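Local coordinates for protein putative isomerase YbhH (Escherichia coli, PDB 6OTV) that is a putative isomerase of the PrpF family, related to diaminopimelate epimerase, whose reaction and substrate are not established, at residues V60-R65 with D74-Q79. Numbering follows the deposited sequence.
Sequences VAIISR and DYLFAQ. With EDO (1,2-ethanediol), chain L.
I62 pairs with L76 across an antiparallel beta hairpin formed by 60-65 and 74-79. The fold probably resembles that of diaminopimelate epimerase. Six backbone hydrogen bonds join the strands through the pairs V60-A78, I62-L76 and S64-D74. The bond from I62 N to L76 O is nearly straight, 171° at the hydrogen, and lies in the carbonyl plane.

I62 and L76 run side by side, with I62 CD1 4.0 Å from L76 CD2. V60 and A78 share this face. A61, I63, Y75 and F77 point to the opposite face. Helix 28-39 packs on V60 and A78, and helix 94-106 packs on I63 and Y75.

Y75 reaches back to the partner strand. Its CB sets out with the ring carbon CG anti to the backbone N, chi1 158°. CD1 then meets I63 CD1 at 3.8 Å, where the two side chains cross obliquely, and also touches A61 CB. CE1 comes closer to that methyl, 3.6 Å from A61 CB, which sits at the ring edge near its plane. At the tip, OH is hydrogen-bonded to C93 O.

OD2 of D74 forms a salt bridge with R122 and accepts a bond from S67 N, and OD1 is hydrogen-bonded to S66 OG. Beyond the pairing, R65 N donates to O1 of a 1,2-ethanediol, probably from the crystallisation liquor, at 2.9 Å. On the face of I62 and L76, S64 OG packs 3.7 Å from D74 CB.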
loop_
_atom_site.group_PDB
_atom_site.type_symbol
_atom_site.label_atom_id
_atom_site.label_comp_id
_atom_site.label_asym_id
_atom_site.label_seq_id
_atom_site.Cartn_x
_atom_site.Cartn_y
_atom_site.Cartn_z
ATOM N N VAL A 60 -23.116 -0.278 10.417
ATOM C CA VAL A 60 -22.669 -1.645 10.164
ATOM C C VAL A 60 -21.286 -1.599 9.527
ATOM O O VAL A 60 -21.015 -0.756 8.665
ATOM C CB VAL A 60 -23.655 -2.417 9.256
ATOM C CG1 VAL A 60 -23.143 -3.820 8.979
ATOM C CG2 VAL A 60 -25.045 -2.472 9.881
ATOM N N ALA A 61 -20.412 -2.508 9.955
ATOM C CA ALA A 61 -19.118 -2.735 9.324
ATOM C C ALA A 61 -19.055 -4.187 8.874
ATOM O O ALA A 61 -19.207 -5.100 9.694
ATOM C CB ALA A 61 -17.968 -2.420 10.283
ATOM N N ILE A 62 -18.837 -4.401 7.581
ATOM C CA ILE A 62 -18.749 -5.738 7.005
ATOM C C ILE A 62 -17.283 -6.007 6.688
ATOM O O ILE A 62 -16.689 -5.342 5.829
ATOM C CB ILE A 62 -19.635 -5.881 5.759
ATOM C CG1 ILE A 62 -21.091 -5.555 6.112
ATOM C CG2 ILE A 62 -19.508 -7.283 5.177
ATOM C CD1 ILE A 62 -22.010 -5.429 4.904
ATOM N N ILE A 63 -16.697 -6.982 7.382
ATOM C CA ILE A 63 -15.257 -7.222 7.366
ATOM C C ILE A 63 -14.977 -8.554 6.683
ATOM O O ILE A 63 -15.714 -9.530 6.871
ATOM C CB ILE A 63 -14.671 -7.212 8.792
ATOM C CG1 ILE A 63 -15.233 -6.040 9.610
ATOM C CG2 ILE A 63 -13.155 -7.168 8.745
ATOM C CD1 ILE A 63 -14.968 -4.683 9.014
ATOM N N SER A 64 -13.895 -8.597 5.908
ATOM C CA SER A 64 -13.464 -9.818 5.241
ATOM C C SER A 64 -11.982 -9.698 4.922
ATOM O O SER A 64 -11.399 -8.613 4.979
ATOM C CB SER A 64 -14.265 -10.071 3.962
ATOM O OG SER A 64 -13.884 -9.164 2.942
ATOM N N ARG A 65 -11.375 -10.834 4.587
ATOM C CA ARG A 65 -10.018 -10.808 4.061
ATOM C C ARG A 65 -9.993 -10.024 2.757
ATOM O O ARG A 65 -10.901 -10.134 1.930
ATOM C CB ARG A 65 -9.498 -12.228 3.842
ATOM C CG ARG A 65 -9.154 -12.960 5.130
ATOM C CD ARG A 65 -8.511 -14.308 4.846
ATOM N NE ARG A 65 -8.130 -14.998 6.075
ATOM C CZ ARG A 65 -8.938 -15.800 6.763
ATOM N NH1 ARG A 65 -10.178 -16.014 6.345
ATOM N NH2 ARG A 65 -8.505 -16.384 7.872
ATOM N N ASP A 74 -10.661 -6.220 4.127
ATOM C CA ASP A 74 -11.561 -5.284 3.471
ATOM C C ASP A 74 -12.638 -4.834 4.448
ATOM O O ASP A 74 -13.106 -5.618 5.280
ATOM C CB ASP A 74 -12.207 -5.916 2.239
ATOM C CG ASP A 74 -11.311 -5.858 1.022
ATOM O OD1 ASP A 74 -10.316 -5.098 1.046
ATOM O OD2 ASP A 74 -11.600 -6.575 0.039
ATOM N N TYR A 75 -13.030 -3.567 4.337
ATOM C CA TYR A 75 -13.985 -2.945 5.249
ATOM C C TYR A 75 -15.047 -2.235 4.422
ATOM O O TYR A 75 -14.748 -1.260 3.723
ATOM C CB TYR A 75 -13.272 -1.980 6.199
ATOM C CG TYR A 75 -14.140 -0.904 6.823
ATOM C CD1 TYR A 75 -15.288 -1.227 7.540
ATOM C CD2 TYR A 75 -13.790 0.437 6.721
ATOM C CE1 TYR A 75 -16.070 -0.242 8.118
ATOM C CE2 TYR A 75 -14.565 1.428 7.296
ATOM C CZ TYR A 75 -15.703 1.084 7.993
ATOM O OH TYR A 75 -16.473 2.072 8.567
ATOM N N LEU A 76 -16.281 -2.726 4.495
ATOM C CA LEU A 76 -17.425 -2.108 3.839
ATOM C C LEU A 76 -18.331 -1.510 4.905
ATOM O O LEU A 76 -18.806 -2.226 5.794
ATOM C CB LEU A 76 -18.190 -3.125 2.993
ATOM C CG LEU A 76 -19.504 -2.640 2.377
ATOM C CD1 LEU A 76 -19.259 -1.486 1.417
ATOM C CD2 LEU A 76 -20.224 -3.788 1.680
ATOM N N PHE A 77 -18.565 -0.205 4.820
ATOM C CA PHE A 77 -19.416 0.495 5.768
ATOM C C PHE A 77 -20.819 0.654 5.200
ATOM O O PHE A 77 -20.993 0.852 3.994
ATOM C CB PHE A 77 -18.847 1.872 6.119
ATOM C CG PHE A 77 -19.785 2.713 6.933
ATOM C CD1 PHE A 77 -20.016 2.418 8.269
ATOM C CD2 PHE A 77 -20.457 3.781 6.361
ATOM C CE1 PHE A 77 -20.891 3.183 9.026
ATOM C CE2 PHE A 77 -21.334 4.550 7.111
ATOM C CZ PHE A 77 -21.549 4.252 8.446
ATOM N N ALA A 78 -21.815 0.569 6.080
ATOM C CA ALA A 78 -23.205 0.797 5.709
ATOM C C ALA A 78 -23.888 1.595 6.807
ATOM O O ALA A 78 -23.739 1.282 7.992
ATOM C CB ALA A 78 -23.946 -0.525 5.473
ATOM N N GLN A 79 -24.625 2.628 6.410
ATOM C CA GLN A 79 -25.461 3.401 7.320
ATOM C C GLN A 79 -26.886 2.871 7.227
ATOM O O GLN A 79 -27.488 2.885 6.147
ATOM C CB GLN A 79 -25.413 4.891 6.975
ATOM C CG GLN A 79 -26.202 5.793 7.922
ATOM C CD GLN A 79 -25.523 5.975 9.269
ATOM O OE1 GLN A 79 -24.306 6.146 9.347
ATOM N NE2 GLN A 79 -26.307 5.937 10.340
HETATM C C1 EDO L . -13.634 -14.055 5.773
HETATM O O1 EDO L . -12.956 -13.236 4.812
HETATM C C2 EDO L . -14.924 -13.374 6.218
HETATM O O2 EDO L . -15.767 -13.138 5.084
#